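Local coordinates for quinone oxidoreductase (Coxiella burnetii, PDB 3TQH), which binds NADPH and probably uses it to reduce quinones, as related quinone oxidoreductases of the medium-chain superfamily do, at residues D74-V79 with L129-L134; K5-I10 with A109-A114; Q230-L235 with K257-R262; I10-F15 with S69-D74; G92-G97 with K122-S127. One frame throughout, in Å; residues are numbered along the deposited sequence.

Contact 1: D74-V79 with L129-L134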
# COMPACT_ATOMS: atom_id res chain seq x y z
N ASP A 74 0.46 7.62 -3.71
CA ASP A 74 1.63 7.81 -2.85
C ASP A 74 2.62 8.73 -3.52
O ASP A 74 2.93 8.55 -4.70
CB ASP A 74 2.35 6.47 -2.62
CG ASP A 74 1.63 5.55 -1.65
OD1 ASP A 74 0.58 5.94 -1.09
OD2 ASP A 74 2.14 4.42 -1.45
N PHE A 75 3.13 9.71 -2.78
CA PHE A 75 4.10 10.64 -3.36
C PHE A 75 5.08 11.21 -2.36
O PHE A 75 4.86 11.19 -1.15
CB PHE A 75 3.38 11.80 -4.06
CG PHE A 75 2.95 12.89 -3.12
CD1 PHE A 75 1.71 12.85 -2.51
CD2 PHE A 75 3.81 13.94 -2.82
CE1 PHE A 75 1.32 13.85 -1.63
CE2 PHE A 75 3.44 14.94 -1.95
CZ PHE A 75 2.20 14.90 -1.35
N SER A 76 6.13 11.79 -2.91
CA SER A 76 7.21 12.40 -2.16
C SER A 76 7.68 13.58 -3.01
O SER A 76 7.74 13.46 -4.24
CB SER A 76 8.32 11.36 -2.00
OG SER A 76 9.29 11.80 -1.08
N GLY A 77 7.97 14.71 -2.38
CA GLY A 77 8.38 15.90 -3.14
C GLY A 77 8.53 17.21 -2.38
O GLY A 77 8.59 17.23 -1.15
N GLU A 78 8.59 18.31 -3.13
CA GLU A 78 8.83 19.64 -2.58
C GLU A 78 7.62 20.55 -2.81
O GLU A 78 7.04 20.56 -3.90
CB GLU A 78 10.07 20.25 -3.24
CG GLU A 78 10.52 21.59 -2.64
CD GLU A 78 11.71 22.22 -3.39
OE1 GLU A 78 12.01 21.79 -4.52
OE2 GLU A 78 12.33 23.17 -2.83
N VAL A 79 7.23 21.30 -1.77
CA VAL A 79 6.13 22.26 -1.88
C VAL A 79 6.59 23.47 -2.68
O VAL A 79 7.57 24.13 -2.32
CB VAL A 79 5.65 22.72 -0.49
CG1 VAL A 79 4.54 23.76 -0.62
CG2 VAL A 79 5.18 21.53 0.34
N LEU A 129 12.62 8.46 -2.58
CA LEU A 129 12.13 7.15 -3.01
C LEU A 129 11.56 6.33 -1.84
O LEU A 129 10.50 5.71 -1.97
CB LEU A 129 13.25 6.36 -3.70
CG LEU A 129 13.73 6.91 -5.04
CD1 LEU A 129 15.05 6.29 -5.43
CD2 LEU A 129 12.67 6.69 -6.12
N GLN A 130 12.27 6.33 -0.72
CA GLN A 130 11.77 5.67 0.49
C GLN A 130 10.47 6.32 0.98
O GLN A 130 9.52 5.63 1.35
CB GLN A 130 12.81 5.68 1.60
CG GLN A 130 13.95 4.69 1.40
CD GLN A 130 15.01 4.79 2.48
OE1 GLN A 130 15.37 5.89 2.92
NE2 GLN A 130 15.53 3.65 2.91
N ALA A 131 10.45 7.65 0.98
CA ALA A 131 9.29 8.40 1.48
C ALA A 131 8.02 8.14 0.65
O ALA A 131 6.93 8.10 1.21
CB ALA A 131 9.59 9.89 1.53
N ALA A 132 8.17 7.97 -0.66
CA ALA A 132 7.02 7.75 -1.55
C ALA A 132 6.55 6.30 -1.51
O ALA A 132 5.41 6.01 -1.86
CB ALA A 132 7.36 8.15 -2.98
N SER A 133 7.42 5.40 -1.09
CA SER A 133 7.10 3.97 -1.04
C SER A 133 6.38 3.56 0.24
O SER A 133 5.82 2.47 0.32
CB SER A 133 8.38 3.15 -1.19
OG SER A 133 8.94 3.34 -2.48
N LEU A 134 6.37 4.45 1.23
CA LEU A 134 5.91 4.11 2.58
C LEU A 134 4.41 4.31 2.87
O LEU A 134 3.81 3.44 3.50
CB LEU A 134 6.74 4.90 3.60
CG LEU A 134 6.63 4.51 5.07
CD1 LEU A 134 7.03 3.06 5.31
CD2 LEU A 134 7.47 5.45 5.91
O HOH W 1 3.00 2.09 -0.44
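In the GroES-like domain of this medium-chain reductase, Ser-76 and Asp-74 of strand 74-79 meet Ala-131 and Ala-132 on helix 129-133, a helix laid on the sheet. Their axes come within 6.3 Å, at 145° between the N-to-C directions. Small residues make that closeness possible: the CA atoms of Phe-75 and Ala-132 are 4.5 Å apart. Ser-76 rests its CB on Ala-132 CB (3.5 Å). Its hydroxyl, turned trans to the backbone N (chi1 -169°), comes to 3.2 Å from Ala-131 CB and is hydrogen-bonded to Phe-128 O. Two residues back along the strand, Asp-74 CB sits 3.2 Å from Ala-132 O, a carbonyl that is also hydrogen-bonded to Ser-44 OG. The carboxylate reaches the helix through water: OD2 of Asp-74 accepts from water 1 at 2.7 Å, and the same water donates to Ser-133 O at 2.9 Å, while OD1 is hydrogen-bonded to Thr-136 OG1. The Asp-74 side chain lies about 5 Å from that of Lys-268, an NADPH-binding residue. No direct hydrogen bond crosses between strand and helix, so the fit depends on methyl and methylene packing, while the Asp-74 carboxylate and Ser-76 hydroxyl find partners nearby.

Contact 2: K5-I10 with A109-A114; sequences KEMKAI and AEYVCA
Ala-9 and Ala-109 form a single backbone bridge, their CA atoms 4.0 Å apart, where strand 6-10 passes the residues leading into strand 111-114. Beside it, Glu-110 N donates to Lys-8 O at 3.2 Å, almost in line with the carbonyl bond. The return bond comes from a side chain: Lys-8 N points at OE1 of Glu-110, 3.0 Å away and practically straight (178°), meeting the oxygen from above the carboxylate plane. Backbone and carboxylate of Glu-110 thus both grip Lys-8. The lysine's methylenes run obliquely over the acid, CD standing 3.6 Å from Glu-110 OE2, and a bend at the last torsion brings NZ back to the same oxygen for a long salt bridge of 3.8 Å.

Met-7, modelled as selenomethionine, works the buried side. A chi1 of 63° tucks CG in over the backbone, and from there the extended chain carries SE to 3.5 Å from Tyr-111 O. The ring of Tyr-111 presents its edge: CB of Met-7 lies near the ring plane, and SE is 5.4 Å from the centroid, 84° off the normal, a Met-aromatic contact made edge-on. The methyl CE ends 4.1 Å from Ala-109 CB. Met-7 and Ala-9 are also bonded by their backbones to Thr-26 and Val-24, and Glu-110 to Val-40. This is how the N-terminal antiparallel hairpin of strands 6-12 and 21-27 docks on the beta core of a GroES-like domain.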
# COMPACT_ATOMS: atom_id res chain seq x y z
N LYS A 5 2.43 26.37 -17.54
CA LYS A 5 1.45 25.60 -16.72
C LYS A 5 1.35 24.12 -17.12
O LYS A 5 0.47 23.41 -16.63
CB LYS A 5 0.07 26.27 -16.80
CG LYS A 5 -0.01 27.64 -16.14
CD LYS A 5 -1.46 28.14 -16.10
CE LYS A 5 -1.69 29.15 -14.97
NZ LYS A 5 -1.16 30.50 -15.29
N GLU A 6 2.24 23.66 -18.00
CA GLU A 6 2.25 22.25 -18.43
C GLU A 6 3.12 21.35 -17.57
O GLU A 6 4.05 21.81 -16.90
CB GLU A 6 2.74 22.12 -19.88
CG GLU A 6 1.75 22.55 -20.95
CD GLU A 6 1.60 21.48 -22.03
OE1 GLU A 6 2.09 21.68 -23.16
OE2 GLU A 6 1.00 20.43 -21.72
N MSE A 7 2.81 20.05 -17.60
CA MSE A 7 3.62 19.02 -16.96
C MSE A 7 3.46 17.69 -17.70
O MSE A 7 2.53 17.52 -18.49
CB MSE A 7 3.18 18.84 -15.51
CG MSE A 7 1.74 18.36 -15.34
SE MSE A 7 1.40 17.69 -13.56
CE MSE A 7 -0.36 16.85 -13.82
N LYS A 8 4.38 16.77 -17.44
CA LYS A 8 4.27 15.38 -17.90
C LYS A 8 3.53 14.55 -16.85
O LYS A 8 3.79 14.69 -15.65
CB LYS A 8 5.66 14.78 -18.16
CG LYS A 8 6.55 15.60 -19.10
CD LYS A 8 7.95 14.98 -19.23
CE LYS A 8 8.86 15.77 -20.19
NZ LYS A 8 9.41 17.01 -19.58
N ALA A 9 2.62 13.70 -17.31
CA ALA A 9 1.86 12.82 -16.42
C ALA A 9 1.37 11.58 -17.16
O ALA A 9 1.14 11.61 -18.36
CB ALA A 9 0.68 13.58 -15.84
N ILE A 10 1.22 10.47 -16.43
CA ILE A 10 0.67 9.25 -16.99
C ILE A 10 -0.85 9.32 -16.91
O ILE A 10 -1.40 9.58 -15.85
CB ILE A 10 1.16 7.98 -16.25
CG1 ILE A 10 2.66 7.75 -16.49
CG2 ILE A 10 0.36 6.75 -16.70
CD1 ILE A 10 3.02 7.38 -17.92
N ALA A 109 3.11 11.58 -12.00
CA ALA A 109 3.14 12.93 -12.58
C ALA A 109 4.18 13.81 -11.91
O ALA A 109 4.66 13.52 -10.83
CB ALA A 109 1.77 13.57 -12.47
N GLU A 110 4.54 14.90 -12.58
CA GLU A 110 5.58 15.81 -12.10
C GLU A 110 5.09 16.75 -11.00
O GLU A 110 5.89 17.26 -10.22
CB GLU A 110 6.13 16.61 -13.28
CG GLU A 110 6.88 15.77 -14.30
CD GLU A 110 7.45 16.60 -15.45
OE1 GLU A 110 6.78 17.56 -15.90
OE2 GLU A 110 8.56 16.27 -15.92
N TYR A 111 3.78 17.01 -10.95
CA TYR A 111 3.18 17.86 -9.93
C TYR A 111 1.88 17.26 -9.42
O TYR A 111 1.10 16.69 -10.19
CB TYR A 111 2.90 19.27 -10.48
CG TYR A 111 4.13 20.01 -10.91
CD1 TYR A 111 4.81 20.85 -10.03
CD2 TYR A 111 4.64 19.87 -12.20
CE1 TYR A 111 5.96 21.53 -10.42
CE2 TYR A 111 5.79 20.53 -12.60
CZ TYR A 111 6.44 21.37 -11.71
OH TYR A 111 7.58 22.03 -12.11
N VAL A 112 1.65 17.39 -8.11
CA VAL A 112 0.38 17.00 -7.52
C VAL A 112 -0.17 18.10 -6.62
O VAL A 112 0.58 18.94 -6.12
CB VAL A 112 0.49 15.69 -6.70
CG1 VAL A 112 0.93 14.55 -7.59
CG2 VAL A 112 1.44 15.85 -5.51
N CYS A 113 -1.48 18.09 -6.45
CA CYS A 113 -2.17 18.95 -5.50
C CYS A 113 -2.44 18.12 -4.26
O CYS A 113 -2.85 16.97 -4.36
CB CYS A 113 -3.48 19.47 -6.11
SG CYS A 113 -4.58 20.30 -4.95
N ALA A 114 -2.21 18.70 -3.08
CA ALA A 114 -2.44 17.99 -1.83
C ALA A 114 -2.89 18.92 -0.70
O ALA A 114 -2.59 20.12 -0.69
CB ALA A 114 -1.18 17.25 -1.41

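Contact 3: Q230-L235 with K257-R262; sequences QSIDCL and KQKHRR
Ile-232 sets its CG2 branch against the start of the Lys-259 side chain, 3.7 Å from CG, the two chains crossing at a slant. Both belong to helix-to-strand connections of the Rossmann-type nucleotide-binding domain: one leads from helix 225-231 to strand 235-236, the other from helix 249-258 to strand 262-264. The second helix closes in a Schellman motif, with His-260 at positive phi. At the methyl, Lys-259 bends (chi2 -89°), and its ammonium NZ comes to 3.6 Å from Asp-233 OD1, a salt bridge at the surface. The Leu-235 and Arg-261 side chains run antiparallel alongside one another, CD1 of Leu-235 lying 4.0 Å from Arg-261 CB. Ile-232 also packs on Val-255 and Ala-256 of helix 249-258.

A second polar link runs through water 2. It donates to Ile-232 O at 2.8 Å and to Leu-235 O at 2.7 Å, and takes a weak bond from Arg-261 NE at 3.0 Å. The guanidinium also has a partner in its own segment: NH1 of Arg-261 donates to His-260 O at 3.2 Å, with that oxygen lying in the guanidinium plane while the nitrogen stands 69° out of the carbonyl plane.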
# COMPACT_ATOMS: atom_id res chain seq x y z
N GLN A 230 -10.46 -19.62 3.30
CA GLN A 230 -9.75 -20.77 3.86
C GLN A 230 -9.11 -20.43 5.20
O GLN A 230 -9.07 -21.27 6.09
CB GLN A 230 -8.67 -21.26 2.88
CG GLN A 230 -9.14 -22.29 1.86
CD GLN A 230 -8.54 -23.67 2.13
OE1 GLN A 230 -7.36 -23.91 1.86
NE2 GLN A 230 -9.36 -24.59 2.65
N SER A 231 -8.62 -19.20 5.35
CA SER A 231 -7.88 -18.78 6.54
C SER A 231 -8.72 -18.81 7.81
O SER A 231 -8.19 -18.95 8.90
CB SER A 231 -7.31 -17.37 6.35
OG SER A 231 -6.45 -17.32 5.22
N ILE A 232 -10.04 -18.68 7.66
CA ILE A 232 -10.97 -18.73 8.78
C ILE A 232 -10.83 -20.04 9.59
O ILE A 232 -10.95 -20.02 10.82
CB ILE A 232 -12.43 -18.57 8.28
CG1 ILE A 232 -12.62 -17.19 7.63
CG2 ILE A 232 -13.41 -18.74 9.43
CD1 ILE A 232 -13.85 -17.09 6.77
N ASP A 233 -10.55 -21.15 8.91
CA ASP A 233 -10.41 -22.46 9.55
C ASP A 233 -9.24 -22.59 10.54
O ASP A 233 -9.22 -23.51 11.36
CB ASP A 233 -10.27 -23.57 8.50
CG ASP A 233 -11.54 -23.79 7.68
OD1 ASP A 233 -12.66 -23.59 8.22
OD2 ASP A 233 -11.42 -24.18 6.49
N CYS A 234 -8.25 -21.69 10.46
CA CYS A 234 -7.09 -21.78 11.35
C CYS A 234 -7.17 -20.84 12.56
O CYS A 234 -6.32 -20.87 13.43
CB CYS A 234 -5.79 -21.55 10.56
SG CYS A 234 -5.41 -19.85 10.09
N LEU A 235 -8.22 -20.02 12.62
CA LEU A 235 -8.42 -19.10 13.74
C LEU A 235 -8.80 -19.82 15.03
O LEU A 235 -9.58 -20.77 15.00
CB LEU A 235 -9.53 -18.10 13.43
CG LEU A 235 -9.30 -17.06 12.35
CD1 LEU A 235 -10.57 -16.24 12.19
CD2 LEU A 235 -8.12 -16.16 12.69
N LYS A 257 -18.55 -15.02 9.99
CA LYS A 257 -19.74 -14.96 10.84
C LYS A 257 -20.41 -16.33 10.94
O LYS A 257 -20.84 -16.73 12.01
CB LYS A 257 -20.74 -13.91 10.32
CG LYS A 257 -22.06 -13.81 11.10
CD LYS A 257 -23.21 -13.36 10.19
CE LYS A 257 -24.52 -13.27 10.94
NZ LYS A 257 -25.58 -12.54 10.15
N GLN A 258 -20.50 -17.03 9.81
CA GLN A 258 -21.13 -18.35 9.77
C GLN A 258 -20.30 -19.39 10.52
O GLN A 258 -20.84 -20.32 11.10
CB GLN A 258 -21.38 -18.80 8.32
CG GLN A 258 -22.49 -18.00 7.63
CD GLN A 258 -22.56 -18.27 6.13
OE1 GLN A 258 -21.54 -18.39 5.44
NE2 GLN A 258 -23.78 -18.37 5.61
N LYS A 259 -18.98 -19.22 10.52
CA LYS A 259 -18.09 -20.06 11.33
C LYS A 259 -17.97 -19.54 12.77
O LYS A 259 -17.19 -20.07 13.55
CB LYS A 259 -16.69 -20.12 10.71
CG LYS A 259 -16.63 -20.58 9.25
CD LYS A 259 -16.52 -22.09 9.08
CE LYS A 259 -15.95 -22.45 7.71
NZ LYS A 259 -16.14 -23.89 7.39
N HIS A 260 -18.74 -18.49 13.10
CA HIS A 260 -18.76 -17.89 14.43
C HIS A 260 -17.39 -17.33 14.82
O HIS A 260 -16.95 -17.47 15.96
CB HIS A 260 -19.29 -18.89 15.47
CG HIS A 260 -20.73 -19.27 15.26
ND1 HIS A 260 -21.56 -19.67 16.28
CD2 HIS A 260 -21.48 -19.29 14.13
CE1 HIS A 260 -22.76 -19.93 15.79
NE2 HIS A 260 -22.74 -19.71 14.49
N ARG A 261 -16.75 -16.68 13.85
CA ARG A 261 -15.44 -16.08 14.05
C ARG A 261 -15.46 -14.58 13.74
O ARG A 261 -16.21 -14.13 12.86
CB ARG A 261 -14.41 -16.77 13.16
CG ARG A 261 -14.15 -18.23 13.52
CD ARG A 261 -13.45 -18.34 14.86
NE ARG A 261 -13.15 -19.72 15.21
CZ ARG A 261 -13.98 -20.56 15.83
NH1 ARG A 261 -15.20 -20.19 16.18
NH2 ARG A 261 -13.57 -21.80 16.09
N ARG A 262 -14.63 -13.82 14.45
CA ARG A 262 -14.54 -12.37 14.23
C ARG A 262 -13.82 -12.05 12.91
O ARG A 262 -12.80 -12.65 12.59
CB ARG A 262 -13.84 -11.69 15.40
CG ARG A 262 -14.61 -11.78 16.69
CD ARG A 262 -14.13 -10.78 17.73
NE ARG A 262 -12.91 -11.22 18.41
CZ ARG A 262 -11.69 -10.68 18.27
NH1 ARG A 262 -11.47 -9.64 17.48
NH2 ARG A 262 -10.66 -11.18 18.95
O HOH W 2 -11.54 -21.30 13.20

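Contact 4: I10-F15 with S69-D74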
# COMPACT_ATOMS: atom_id res chain seq x y z
N ILE A 10 1.22 10.47 -16.43
CA ILE A 10 0.67 9.25 -16.99
C ILE A 10 -0.85 9.32 -16.91
O ILE A 10 -1.40 9.58 -15.85
CB ILE A 10 1.16 7.98 -16.25
CG1 ILE A 10 2.66 7.75 -16.49
CG2 ILE A 10 0.36 6.75 -16.70
CD1 ILE A 10 3.02 7.38 -17.92
N GLN A 11 -1.52 9.12 -18.04
CA GLN A 11 -2.97 9.04 -18.05
C GLN A 11 -3.41 7.81 -18.81
O GLN A 11 -2.61 7.19 -19.51
CB GLN A 11 -3.58 10.29 -18.67
CG GLN A 11 -3.66 11.45 -17.69
CD GLN A 11 -4.13 12.75 -18.30
OE1 GLN A 11 -4.09 13.78 -17.65
NE2 GLN A 11 -4.57 12.71 -19.56
N PHE A 12 -4.67 7.44 -18.64
CA PHE A 12 -5.30 6.43 -19.47
C PHE A 12 -6.66 6.96 -19.92
O PHE A 12 -7.35 7.64 -19.15
CB PHE A 12 -5.39 5.08 -18.75
CG PHE A 12 -6.27 5.07 -17.51
CD1 PHE A 12 -7.51 4.45 -17.53
CD2 PHE A 12 -5.84 5.66 -16.33
CE1 PHE A 12 -8.32 4.43 -16.40
CE2 PHE A 12 -6.65 5.65 -15.19
CZ PHE A 12 -7.89 5.03 -15.23
N ASP A 13 -7.02 6.67 -21.17
CA ASP A 13 -8.27 7.14 -21.77
C ASP A 13 -9.38 6.10 -21.66
O ASP A 13 -10.56 6.43 -21.79
CB ASP A 13 -8.04 7.48 -23.24
CG ASP A 13 -7.06 8.63 -23.44
OD1 ASP A 13 -6.33 8.96 -22.47
OD2 ASP A 13 -7.02 9.20 -24.55
N GLN A 14 -9.01 4.85 -21.45
CA GLN A 14 -9.97 3.76 -21.40
C GLN A 14 -9.48 2.69 -20.44
O GLN A 14 -8.27 2.55 -20.23
CB GLN A 14 -10.16 3.15 -22.79
CG GLN A 14 -8.85 2.72 -23.47
CD GLN A 14 -9.04 2.28 -24.91
OE1 GLN A 14 -9.69 1.27 -25.19
NE2 GLN A 14 -8.44 3.02 -25.83
N PHE A 15 -10.42 1.95 -19.85
CA PHE A 15 -10.06 0.82 -19.00
C PHE A 15 -9.55 -0.30 -19.89
O PHE A 15 -10.16 -0.62 -20.91
CB PHE A 15 -11.26 0.33 -18.20
CG PHE A 15 -11.85 1.36 -17.28
CD1 PHE A 15 -11.11 1.88 -16.24
CD2 PHE A 15 -13.17 1.78 -17.45
CE1 PHE A 15 -11.65 2.83 -15.38
CE2 PHE A 15 -13.71 2.73 -16.59
CZ PHE A 15 -12.95 3.25 -15.56
N SER A 69 -7.91 9.77 -16.90
CA SER A 69 -7.56 9.90 -15.50
C SER A 69 -6.08 9.64 -15.29
O SER A 69 -5.48 8.85 -16.01
CB SER A 69 -8.38 8.91 -14.67
OG SER A 69 -7.95 8.87 -13.32
N GLY A 70 -5.50 10.31 -14.30
CA GLY A 70 -4.18 9.96 -13.80
C GLY A 70 -4.25 8.70 -12.95
O GLY A 70 -5.29 8.06 -12.86
N LEU A 71 -3.12 8.36 -12.32
CA LEU A 71 -3.02 7.22 -11.43
C LEU A 71 -2.03 7.49 -10.31
O LEU A 71 -1.13 8.31 -10.45
CB LEU A 71 -2.57 5.98 -12.20
CG LEU A 71 -3.63 5.10 -12.88
CD1 LEU A 71 -2.95 3.87 -13.48
CD2 LEU A 71 -4.74 4.69 -11.93
N GLY A 72 -2.20 6.78 -9.19
CA GLY A 72 -1.24 6.83 -8.09
C GLY A 72 -1.69 7.71 -6.94
O GLY A 72 -2.25 8.78 -7.16
N TYR A 73 -1.45 7.26 -5.72
CA TYR A 73 -1.82 8.00 -4.52
C TYR A 73 -0.61 8.40 -3.65
O TYR A 73 -0.68 9.40 -2.94
CB TYR A 73 -2.78 7.18 -3.66
CG TYR A 73 -4.11 6.82 -4.30
CD1 TYR A 73 -5.01 7.81 -4.70
CD2 TYR A 73 -4.48 5.50 -4.48
CE1 TYR A 73 -6.23 7.47 -5.29
CE2 TYR A 73 -5.70 5.15 -5.05
CZ TYR A 73 -6.57 6.14 -5.45
OH TYR A 73 -7.77 5.78 -6.02
N ASP A 74 0.46 7.62 -3.71
CA ASP A 74 1.63 7.81 -2.85
C ASP A 74 2.62 8.73 -3.52
O ASP A 74 2.93 8.55 -4.70
CB ASP A 74 2.35 6.47 -2.62
CG ASP A 74 1.63 5.55 -1.65
OD1 ASP A 74 0.58 5.94 -1.09
OD2 ASP A 74 2.14 4.42 -1.45
O HOH W 3 -1.18 10.72 -13.28
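Ser-69 O accepts from Phe-12 N at 3.1 Å, in the carbonyl plane, and Gln-11 CA adds a C-H...O contact to the same oxygen at 3.2 Å. Ser-69 N returns a bond to Phe-12 O, also in plane, making Phe-12 and Ser-69 an antiparallel hydrogen-bonded pair. One residue further, the CA of Gly-70 turns a C-H to Ile-10 O (3.5 Å). That carbonyl also accepts from water 3 at 2.8 Å, and the water in turn takes the N-H of Leu-71. In this way residues 10-12 of the first strand of the N-terminal hairpin are stitched to the loop that runs from helix 58-63 into strand 74-82 of the GroES-like domain. A chi1 of 64° turns the CD2-CE2 side of the Phe-12 ring to this loop. CE2 of Phe-12 lies 3.8 Å from Leu-71 CG, while Gly-70 O meets the ring edge, 3.6 Å from the same CE2. Ser-69 OG donates to Gly-70 O at 2.8 Å, which ties the serine hydroxyl down beside the ring. Leu-71 also packs on Leu-21 of the hairpin's second strand.

Contact 5: G92-G97 with K122-S127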
# COMPACT_ATOMS: atom_id res chain seq x y z
N GLY A 92 9.15 25.21 -0.20
CA GLY A 92 10.47 24.59 -0.09
C GLY A 92 10.52 23.38 0.84
O GLY A 92 11.51 22.65 0.83
N ASP A 93 9.47 23.17 1.62
CA ASP A 93 9.41 22.03 2.54
C ASP A 93 9.42 20.72 1.75
O ASP A 93 8.75 20.60 0.73
CB ASP A 93 8.17 22.08 3.43
CG ASP A 93 8.28 23.09 4.57
OD1 ASP A 93 9.35 23.70 4.76
OD2 ASP A 93 7.28 23.25 5.29
N LYS A 94 10.18 19.75 2.23
CA LYS A 94 10.18 18.41 1.65
C LYS A 94 9.08 17.61 2.35
O LYS A 94 9.05 17.52 3.58
CB LYS A 94 11.54 17.74 1.83
CG LYS A 94 12.69 18.53 1.19
CD LYS A 94 14.06 17.85 1.41
CE LYS A 94 15.20 18.68 0.81
NZ LYS A 94 16.52 18.38 1.45
N VAL A 95 8.17 17.04 1.56
CA VAL A 95 6.98 16.39 2.10
C VAL A 95 6.71 15.02 1.49
O VAL A 95 7.21 14.68 0.42
CB VAL A 95 5.72 17.26 1.91
CG1 VAL A 95 5.86 18.58 2.69
CG2 VAL A 95 5.46 17.51 0.43
N MSE A 96 5.88 14.25 2.20
CA MSE A 96 5.51 12.90 1.80
C MSE A 96 4.08 12.65 2.24
O MSE A 96 3.65 13.13 3.29
CB MSE A 96 6.45 11.88 2.44
CG MSE A 96 6.69 12.13 3.93
SE MSE A 96 7.76 10.76 4.81
CE MSE A 96 6.75 9.17 4.26
N GLY A 97 3.34 11.90 1.43
CA GLY A 97 1.97 11.60 1.77
C GLY A 97 1.15 11.02 0.64
O GLY A 97 1.68 10.36 -0.26
N LYS A 122 8.88 15.20 5.31
CA LYS A 122 9.83 14.10 5.14
C LYS A 122 11.00 14.30 6.11
O LYS A 122 11.58 15.38 6.16
CB LYS A 122 10.35 14.02 3.70
CG LYS A 122 11.33 12.86 3.46
CD LYS A 122 12.01 12.90 2.09
CE LYS A 122 13.17 13.90 2.02
NZ LYS A 122 14.28 13.58 2.95
N LEU A 123 11.33 13.26 6.86
CA LEU A 123 12.53 13.29 7.70
C LEU A 123 13.78 13.38 6.81
O LEU A 123 13.79 12.84 5.71
CB LEU A 123 12.58 12.04 8.59
CG LEU A 123 11.59 12.05 9.76
CD1 LEU A 123 11.48 10.68 10.39
CD2 LEU A 123 12.00 13.09 10.80
N GLU A 124 14.80 14.07 7.29
CA GLU A 124 16.01 14.30 6.48
C GLU A 124 16.69 12.99 6.06
O GLU A 124 17.13 12.85 4.92
CB GLU A 124 17.00 15.22 7.23
CG GLU A 124 18.48 15.13 6.79
CD GLU A 124 18.76 15.61 5.36
OE1 GLU A 124 17.85 15.59 4.50
OE2 GLU A 124 19.93 15.99 5.09
N LYS A 125 16.75 12.02 6.98
CA LYS A 125 17.43 10.75 6.73
C LYS A 125 16.73 9.89 5.67
O LYS A 125 17.36 9.02 5.07
CB LYS A 125 17.58 9.95 8.03
CG LYS A 125 18.49 10.60 9.05
CD LYS A 125 19.96 10.34 8.75
CE LYS A 125 20.39 8.95 9.20
NZ LYS A 125 21.86 8.77 9.11
N LEU A 126 15.43 10.11 5.47
CA LEU A 126 14.66 9.40 4.44
C LEU A 126 14.99 9.92 3.05
O LEU A 126 15.00 11.13 2.83
CB LEU A 126 13.15 9.57 4.67
CG LEU A 126 12.44 8.78 5.77
CD1 LEU A 126 10.96 9.19 5.84
CD2 LEU A 126 12.56 7.29 5.51
N SER A 127 15.24 9.02 2.10
CA SER A 127 15.31 9.41 0.70
C SER A 127 13.89 9.68 0.20
O SER A 127 12.93 9.22 0.81
CB SER A 127 15.98 8.33 -0.15
OG SER A 127 15.09 7.25 -0.39
O HOH W 4 16.03 17.83 4.60
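Lys-122 starts from a CB lying 3.7 Å from Lys-94 O, the carbonyl that also accepts the backbone N-H of Lys-122 at 2.9 Å, from above its plane. CG leaves opposite the backbone N (chi1 -178°), and the chain then bends at both chi3 and chi4. CE passes obliquely over the methylenes of Lys-94, 4.1 Å from its CD. The doubled-back tip puts NZ of Lys-122 on two carbonyls of its own loop: 2.9 Å to Leu-123 O and 2.6 Å to Leu-126 O, the latter in the carbonyl plane. These are the first and last residues of a type I beta turn, whose own bond from Leu-126 N reaches Leu-123 O from the opposite face. Phe-128, at the head of the next helix, adds a cation-pi contact.

Two residues along the strand from Lys-94, Met-96, modelled as selenomethionine, lays SE on Leu-126 CD1 (3.7 Å), the two side chains crossing at about a right angle. The backbone bond and this packing join strand 94-97 of the GroES-like sheet to the turn before helix 128-133. At the surface Lys-94 NZ donates to water 4 at 3.2 Å, and this water donates to Glu-124 OE1 at 2.9 Å. With two carbonyls and a ring around it, the Lys-122 ammonium probably stays charged although the residue is buried, and it holds the turn closed from within.

How the contacts relate
Contacts 1, 2, 4 and 5 gather in the GroES-like part of the chain, while contact 3 lies 37 to 45 Å from them, centre to centre, in the Rossmann-type domain, with NADPH bound between the two parts. Contacts 1 and 5 are closest, centres 7 Å apart: strands 74-82 and 94-98 are sheet neighbours, and contact 5 falls within the span closed by contact 1. Contacts 2 and 4 share strand 6-12 and Ile-10, and together fix the N-terminal hairpin to the core. Contact 4 runs on through Asp-74 into contact 1, and Phe-75 packs on Val-112 and Ala-114 of contact 2. Contact 3 comes last along the chain.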